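Local coordinates for protein sugar-binding transcriptional regulator, LacI family (Enterococcus faecalis, PDB 3CS3) that probably binds a sugar effector through its periplasmic-binding-protein-like core and, as a LacI-family regulator, probably controls transcription by binding DNA, at residues D101-A106 with S140-T145; V181-F184 with M188-G191; Q112-G117 with F147-E152. All blocks are in the same frame, centred on the assembly; numbering follows the deposited sequence.

Interaction 1 of 3, residues D101-A106 with S140-T145; sequences DNRGGA and STRELT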
loop_
_atom_site.group_PDB
_atom_site.type_symbol
_atom_site.label_atom_id
_atom_site.label_comp_id
_atom_site.label_asym_id
_atom_site.label_seq_id
_atom_site.Cartn_x
_atom_site.Cartn_y
_atom_site.Cartn_z
ATOM N N ASP A 101 5.765 -3.374 -20.623
ATOM C CA ASP A 101 6.531 -2.905 -21.765
ATOM C C ASP A 101 7.447 -1.754 -21.323
ATOM O O ASP A 101 7.123 -0.570 -21.491
ATOM C CB ASP A 101 5.580 -2.474 -22.880
ATOM C CG ASP A 101 6.300 -2.107 -24.158
ATOM O OD1 ASP A 101 7.324 -2.749 -24.488
ATOM O OD2 ASP A 101 5.826 -1.174 -24.836
ATOM N N ASN A 102 8.582 -2.126 -20.734
ATOM C CA ASN A 102 9.562 -1.177 -20.212
ATOM C C ASN A 102 10.247 -0.374 -21.311
ATOM O O ASN A 102 10.554 0.802 -21.126
ATOM C CB ASN A 102 10.619 -1.906 -19.384
ATOM C CG ASN A 102 10.061 -2.503 -18.111
ATOM O OD1 ASN A 102 9.415 -1.818 -17.318
ATOM N ND2 ASN A 102 10.320 -3.788 -17.904
ATOM N N ARG A 103 10.473 -1.022 -22.450
ATOM C CA ARG A 103 11.099 -0.387 -23.608
ATOM C C ARG A 103 10.209 0.680 -24.237
ATOM O O ARG A 103 10.681 1.765 -24.547
ATOM C CB ARG A 103 11.549 -1.447 -24.619
ATOM C CG ARG A 103 12.618 -2.358 -24.017
ATOM C CD ARG A 103 13.204 -3.354 -24.989
ATOM N NE ARG A 103 14.422 -3.950 -24.440
ATOM C CZ ARG A 103 15.649 -3.735 -24.907
ATOM N NH1 ARG A 103 15.839 -2.950 -25.962
ATOM N NH2 ARG A 103 16.688 -4.320 -24.326
ATOM N N GLY A 104 8.924 0.389 -24.383
ATOM C CA GLY A 104 7.972 1.374 -24.885
ATOM C C GLY A 104 7.685 2.490 -23.897
ATOM O O GLY A 104 7.480 3.632 -24.301
ATOM N N GLY A 105 7.669 2.153 -22.606
ATOM C CA GLY A 105 7.444 3.134 -21.551
ATOM C C GLY A 105 8.589 4.116 -21.396
ATOM O O GLY A 105 8.368 5.322 -21.307
ATOM N N ALA A 106 9.814 3.599 -21.364
ATOM C CA ALA A 106 10.996 4.444 -21.258
ATOM C C ALA A 106 11.214 5.281 -22.519
ATOM O O ALA A 106 11.661 6.417 -22.417
ATOM C CB ALA A 106 12.232 3.619 -20.933
ATOM N N SER A 140 16.637 4.123 -22.400
ATOM C CA SER A 140 16.844 5.532 -22.059
ATOM C C SER A 140 18.203 6.026 -22.539
ATOM O O SER A 140 18.274 7.035 -23.234
ATOM C CB SER A 140 16.729 5.755 -20.550
ATOM O OG SER A 140 15.449 5.397 -20.077
ATOM N N THR A 141 19.261 5.298 -22.169
ATOM C CA THR A 141 20.637 5.636 -22.543
ATOM C C THR A 141 20.861 5.592 -24.059
ATOM O O THR A 141 21.526 6.474 -24.600
ATOM C CB THR A 141 21.667 4.726 -21.843
ATOM O OG1 THR A 141 21.404 3.360 -22.176
ATOM C CG2 THR A 141 21.598 4.896 -20.330
ATOM N N ARG A 142 20.293 4.587 -24.729
ATOM C CA ARG A 142 20.353 4.469 -26.193
ATOM C C ARG A 142 19.753 5.682 -26.915
ATOM O O ARG A 142 20.368 6.225 -27.839
ATOM C CB ARG A 142 19.668 3.179 -26.664
ATOM C CG ARG A 142 19.513 3.037 -28.180
ATOM C CD ARG A 142 18.686 1.812 -28.564
ATOM N NE ARG A 142 17.246 2.007 -28.376
ATOM C CZ ARG A 142 16.323 1.054 -28.530
ATOM N NH1 ARG A 142 15.042 1.338 -28.338
ATOM N NH2 ARG A 142 16.670 -0.182 -28.872
ATOM N N GLU A 143 18.568 6.112 -26.483
ATOM C CA GLU A 143 17.895 7.248 -27.116
ATOM C C GLU A 143 18.541 8.590 -26.782
ATOM O O GLU A 143 18.536 9.498 -27.611
ATOM C CB GLU A 143 16.408 7.277 -26.767
ATOM C CG GLU A 143 15.591 6.114 -27.326
ATOM C CD GLU A 143 15.470 6.132 -28.842
ATOM O OE1 GLU A 143 15.285 7.224 -29.425
ATOM O OE2 GLU A 143 15.547 5.045 -29.449
ATOM N N LEU A 144 19.090 8.715 -25.576
ATOM C CA LEU A 144 19.776 9.945 -25.179
ATOM C C LEU A 144 21.081 10.120 -25.952
ATOM O O LEU A 144 21.402 11.225 -26.387
ATOM C CB LEU A 144 20.011 9.994 -23.663
ATOM C CG LEU A 144 18.763 10.229 -22.799
ATOM C CD1 LEU A 144 19.090 10.086 -21.330
ATOM C CD2 LEU A 144 18.071 11.564 -23.071
ATOM N N THR A 145 21.807 9.017 -26.125
ATOM C CA THR A 145 23.000 8.956 -26.969
ATOM C C THR A 145 22.658 9.333 -28.417
ATOM O O THR A 145 23.305 10.203 -29.007
ATOM C CB THR A 145 23.634 7.544 -26.909
ATOM O OG1 THR A 145 23.936 7.222 -25.545
ATOM C CG2 THR A 145 24.909 7.452 -27.749
#
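The guanidinium groups of Arg103 and Arg142 meet at one corner: NH2 of Arg142 lies at the edge of the Arg103 group, near its plane, with the two planes 66° apart. Arg142 NH2 and Arg103 NH1 are 4.1 Å from each other. This is the exposed side of a helix-helix contact in the C-terminal subdomain of a periplasmic-binding-protein-like fold, between the first turn of helix 102-115 and the later part of helix 131-146. The two like charges gain nothing from each other, and nearby acids probably offset them in part: Arg103 NE forms a salt bridge with Glu135, while Arg142 NE makes only a long one, 3.6 Å, to OE2 of Glu143, which also pairs with Arg146. The Arg142 chain leaves with CG anti to its own N (chi1 173°) and then bends at chi3, which brings NH2 up to Arg103 NH1, the two side chains running at about a right angle. Deeper in, the helices come close through small residues, the CA atoms of Ala106 and Ser140 lying 6.0 Å apart. The Ser140 hydroxyl is hydrogen-bonded to Arg136 O in its own helix, and its OG rests 3.8 Å from Ala106 CB.

Interaction 2 of 3, residues V181-F184 with M188-G191; sequences VFAF and MAIG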
loop_
_atom_site.group_PDB
_atom_site.type_symbol
_atom_site.label_atom_id
_atom_site.label_comp_id
_atom_site.label_asym_id
_atom_site.label_seq_id
_atom_site.Cartn_x
_atom_site.Cartn_y
_atom_site.Cartn_z
ATOM N N VAL A 181 14.838 15.251 -14.662
ATOM C CA VAL A 181 14.886 13.943 -14.010
ATOM C C VAL A 181 13.877 12.964 -14.609
ATOM O O VAL A 181 12.690 13.278 -14.739
ATOM C CB VAL A 181 14.637 14.040 -12.473
ATOM C CG1 VAL A 181 14.803 12.669 -11.806
ATOM C CG2 VAL A 181 15.575 15.058 -11.817
ATOM N N PHE A 182 14.359 11.784 -14.984
ATOM C CA PHE A 182 13.483 10.666 -15.291
ATOM C C PHE A 182 13.591 9.692 -14.126
ATOM O O PHE A 182 14.599 8.999 -13.974
ATOM C CB PHE A 182 13.852 10.025 -16.634
ATOM C CG PHE A 182 13.023 8.815 -17.004
ATOM C CD1 PHE A 182 11.700 8.671 -16.573
ATOM C CD2 PHE A 182 13.560 7.836 -17.835
ATOM C CE1 PHE A 182 10.951 7.548 -16.919
ATOM C CE2 PHE A 182 12.811 6.713 -18.198
ATOM C CZ PHE A 182 11.506 6.570 -17.739
ATOM N N ALA A 183 12.559 9.696 -13.279
ATOM C CA ALA A 183 12.458 8.773 -12.154
ATOM C C ALA A 183 11.829 7.490 -12.668
ATOM O O ALA A 183 10.830 7.532 -13.381
ATOM C CB ALA A 183 11.627 9.373 -11.051
ATOM N N PHE A 184 12.429 6.354 -12.325
ATOM C CA PHE A 184 12.036 5.072 -12.919
ATOM C C PHE A 184 10.759 4.515 -12.296
ATOM O O PHE A 184 10.132 3.618 -12.867
ATOM C CB PHE A 184 13.190 4.054 -12.883
ATOM C CG PHE A 184 14.200 4.216 -14.012
ATOM C CD1 PHE A 184 15.046 3.162 -14.354
ATOM C CD2 PHE A 184 14.297 5.409 -14.743
ATOM C CE1 PHE A 184 15.986 3.297 -15.378
ATOM C CE2 PHE A 184 15.229 5.550 -15.772
ATOM C CZ PHE A 184 16.069 4.490 -16.095
ATOM N N MET A 188 9.836 7.017 -6.212
ATOM C CA MET A 188 11.106 7.747 -6.181
ATOM C C MET A 188 10.880 9.216 -6.556
ATOM O O MET A 188 11.488 10.104 -5.970
ATOM C CB MET A 188 12.172 7.089 -7.078
ATOM C CG MET A 188 12.817 5.830 -6.477
ATOM S SD MET A 188 14.228 5.125 -7.366
ATOM C CE MET A 188 13.502 4.925 -8.994
ATOM N N ALA A 189 9.975 9.463 -7.504
ATOM C CA ALA A 189 9.588 10.824 -7.884
ATOM C C ALA A 189 8.915 11.585 -6.743
ATOM O O ALA A 189 9.176 12.772 -6.567
ATOM C CB ALA A 189 8.687 10.811 -9.118
ATOM N N ILE A 190 8.063 10.902 -5.972
ATOM C CA ILE A 190 7.419 11.499 -4.790
ATOM C C ILE A 190 8.461 11.855 -3.726
ATOM O O ILE A 190 8.369 12.905 -3.088
ATOM C CB ILE A 190 6.279 10.599 -4.211
ATOM C CG1 ILE A 190 5.104 10.487 -5.197
ATOM C CG2 ILE A 190 5.786 11.104 -2.837
ATOM C CD1 ILE A 190 4.459 11.813 -5.612
ATOM N N GLY A 191 9.460 10.989 -3.567
ATOM C CA GLY A 191 10.641 11.279 -2.747
ATOM C C GLY A 191 11.374 12.544 -3.163
ATOM O O GLY A 191 11.852 13.289 -2.311
#
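A bend at chi3 (-54°) turns the end of the Met188 side chain, otherwise extended at chi2 (-172°), so that its methyl CE lands against the backbone and CB of Phe184. Phe184 in turn sets CG beside its own N (chi1 -82°), and its ring leads away from the helix. The two segments are the strand end and the early helix of a beta-alpha-beta unit, strand 179-183, helix 186-196 and strand 207-210, in the parallel sheet of the C-terminal subdomain of this periplasmic-binding-protein-like fold. Only three residues separate them, and the helix packs back on the strand that leads into it. Met188 CE approaches Phe184 CB to 4.0 Å, an apolar contact, and also lies against the backbone, 3.8 Å from Phe184 N. The turn between is tied down by Asn185, whose OD1 accepts a hydrogen bond from Met188 N.

Both faces of the sheet are used here. On the helix 186-196 side, Ala183 and Ala189 also touch Ile209 of the neighbouring strand; Phe182 packs on helices 102-115 and 131-146 and Phe184 on 131-146, with CD2 of Phe184 3.9 Å above the Phe182 ring plane, offset toward its rim. Small side chains keep strand and helix close: the CA atoms of Ala183 and Ala189 are 5.5 Å apart, and Ala183 CB meets Ala189 CB at 3.8 Å.

Interaction 3 of 3, residues Q112-G117 with F147-E152; sequences QFVNVG and FGIPYE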
loop_
_atom_site.group_PDB
_atom_site.type_symbol
_atom_site.label_atom_id
_atom_site.label_comp_id
_atom_site.label_asym_id
_atom_site.label_seq_id
_atom_site.Cartn_x
_atom_site.Cartn_y
_atom_site.Cartn_z
ATOM N N GLN A 112 10.071 12.784 -24.458
ATOM C CA GLN A 112 9.609 14.070 -23.967
ATOM C C GLN A 112 10.774 14.977 -23.604
ATOM O O GLN A 112 10.683 16.200 -23.767
ATOM C CB GLN A 112 8.695 13.886 -22.754
ATOM C CG GLN A 112 7.490 12.999 -22.998
ATOM C CD GLN A 112 6.493 13.628 -23.941
ATOM O OE1 GLN A 112 6.158 14.802 -23.809
ATOM N NE2 GLN A 112 6.012 12.848 -24.902
ATOM N N PHE A 113 11.856 14.381 -23.099
ATOM C CA PHE A 113 13.075 15.136 -22.798
ATOM C C PHE A 113 13.755 15.604 -24.082
ATOM O O PHE A 113 14.235 16.732 -24.147
ATOM C CB PHE A 113 14.048 14.323 -21.946
ATOM C CG PHE A 113 13.524 13.988 -20.574
ATOM C CD1 PHE A 113 13.705 14.867 -19.510
ATOM C CD2 PHE A 113 12.864 12.778 -20.344
ATOM C CE1 PHE A 113 13.228 14.548 -18.236
ATOM C CE2 PHE A 113 12.379 12.451 -19.089
ATOM C CZ PHE A 113 12.559 13.341 -18.026
ATOM N N VAL A 114 13.776 14.735 -25.096
ATOM C CA VAL A 114 14.261 15.088 -26.433
ATOM C C VAL A 114 13.442 16.244 -27.022
ATOM O O VAL A 114 14.005 17.287 -27.361
ATOM C CB VAL A 114 14.257 13.871 -27.407
ATOM C CG1 VAL A 114 14.541 14.309 -28.839
ATOM C CG2 VAL A 114 15.264 12.817 -26.970
ATOM N N ASN A 115 12.122 16.066 -27.096
ATOM C CA ASN A 115 11.204 17.047 -27.695
ATOM C C ASN A 115 11.248 18.443 -27.077
ATOM O O ASN A 115 10.903 19.423 -27.739
ATOM C CB ASN A 115 9.762 16.521 -27.683
ATOM C CG ASN A 115 9.536 15.388 -28.679
ATOM O OD1 ASN A 115 10.444 14.987 -29.404
ATOM N ND2 ASN A 115 8.315 14.867 -28.710
ATOM N N VAL A 116 11.681 18.521 -25.820
ATOM C CA VAL A 116 11.817 19.789 -25.105
ATOM C C VAL A 116 13.248 20.366 -25.230
ATOM O O VAL A 116 13.508 21.515 -24.858
ATOM C CB VAL A 116 11.358 19.631 -23.613
ATOM C CG1 VAL A 116 12.519 19.233 -22.692
ATOM C CG2 VAL A 116 10.677 20.890 -23.114
ATOM N N GLY A 117 14.167 19.562 -25.762
ATOM C CA GLY A 117 15.558 19.970 -25.934
ATOM C C GLY A 117 16.372 20.000 -24.653
ATOM O O GLY A 117 17.066 20.986 -24.375
ATOM N N PHE A 147 20.326 11.124 -29.623
ATOM C CA PHE A 147 19.994 12.536 -29.804
ATOM C C PHE A 147 21.019 13.499 -29.190
ATOM O O PHE A 147 20.792 14.705 -29.143
ATOM C CB PHE A 147 18.563 12.818 -29.323
ATOM C CG PHE A 147 17.514 12.219 -30.208
ATOM C CD1 PHE A 147 17.087 12.889 -31.350
ATOM C CD2 PHE A 147 16.972 10.969 -29.920
ATOM C CE1 PHE A 147 16.126 12.330 -32.189
ATOM C CE2 PHE A 147 16.014 10.396 -30.748
ATOM C CZ PHE A 147 15.587 11.081 -31.887
ATOM N N GLY A 148 22.148 12.956 -28.743
ATOM C CA GLY A 148 23.270 13.765 -28.275
ATOM C C GLY A 148 23.064 14.421 -26.925
ATOM O O GLY A 148 23.686 15.443 -26.630
ATOM N N ILE A 149 22.192 13.829 -26.108
ATOM C CA ILE A 149 21.885 14.352 -24.777
ATOM C C ILE A 149 22.679 13.588 -23.723
ATOM O O ILE A 149 22.594 12.361 -23.653
ATOM C CB ILE A 149 20.364 14.305 -24.459
ATOM C CG1 ILE A 149 19.577 15.118 -25.486
ATOM C CG2 ILE A 149 20.078 14.832 -23.048
ATOM C CD1 ILE A 149 18.090 14.794 -25.530
ATOM N N PRO A 150 23.491 14.318 -22.929
ATOM C CA PRO A 150 24.213 13.766 -21.787
ATOM C C PRO A 150 23.280 13.241 -20.703
ATOM O O PRO A 150 22.134 13.693 -20.587
ATOM C CB PRO A 150 24.996 14.966 -21.231
ATOM C CG PRO A 150 24.950 15.992 -22.241
ATOM C CD PRO A 150 23.789 15.743 -23.136
ATOM N N TYR A 151 23.788 12.305 -19.909
ATOM C CA TYR A 151 23.031 11.747 -18.809
ATOM C C TYR A 151 23.910 11.353 -17.627
ATOM O O TYR A 151 25.101 11.086 -17.782
ATOM C CB TYR A 151 22.165 10.555 -19.271
ATOM C CG TYR A 151 22.918 9.327 -19.773
ATOM C CD1 TYR A 151 22.997 9.043 -21.135
ATOM C CD2 TYR A 151 23.524 8.438 -18.881
ATOM C CE1 TYR A 151 23.668 7.911 -21.598
ATOM C CE2 TYR A 151 24.208 7.318 -19.333
ATOM C CZ TYR A 151 24.280 7.060 -20.689
ATOM O OH TYR A 151 24.946 5.937 -21.124
ATOM N N GLU A 152 23.298 11.323 -16.448
ATOM C CA GLU A 152 23.894 10.722 -15.267
ATOM C C GLU A 152 22.897 9.712 -14.700
ATOM O O GLU A 152 21.704 10.000 -14.603
ATOM C CB GLU A 152 24.241 11.795 -14.229
ATOM C CG GLU A 152 25.011 11.257 -13.025
ATOM C CD GLU A 152 25.737 12.336 -12.239
ATOM O OE1 GLU A 152 25.191 13.449 -12.064
ATOM O OE2 GLU A 152 26.865 12.056 -11.783
#
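Val114, near the C-terminal end of helix 102-115, faces the end of helix 131-146 and the turn that follows it, the closest CA pair being Val114 and Phe147 at 7.1 Å. Both helices finish in Schellman motifs closed by a glycine of positive phi, Gly117 on one side and Gly148 on the other; Gly117 N bonds back to Val114 O at 2.8 Å. The side-chain contact is built almost wholly on the two methyls of Val114. With CG1 anti to the backbone N (chi1 171°), that methyl rises over one face of the Phe147 ring in a CH-pi contact, 4.0 Å from the centroid and 18° off the ring normal. The valine and phenylalanine side chains cross at about a right angle. CG2, the other branch, touches both partners: it lies 3.9 Å from Phe147 CD2 and 3.7 Å from Ile149 CD1. Ile149 CD1 also lies 3.9 Å from Val114 CA. No hydrogen bond crosses between the segments. Phe147 is exposed and Ile149 buried, so the partly exposed valine touches one residue of each kind. Inward, Ile149 packs on Leu144 of helix 131-146 and on Val121 of strand 121-125, just before its own chain enters edge strand 151-155, while Phe113 carries helix 102-115 onto Val121 and Ile210.

All three contacts belong to the C-terminal subdomain and its four-stranded parallel sheet. Interactions 1 and 3 sit at successive levels of helix 102-115 where it packs beside helix 131-146: one near its start, with arginines on its exposed side, the other at its end, with an aromatic ring and aliphatic methyls. A probable hydrogen bond from Ile149 N to Leu144 O, 2.7 Å, joins them. Interaction 2 is buried on the far face of the sheet, its side-chain contacts apolar; the side chain of Phe182, on the other face, reaches both: its CE2 touches Ser140 OG at 3.5 Å, and its CB packs on Phe113 CE2. Charged residues touch across the contact only in interaction 1.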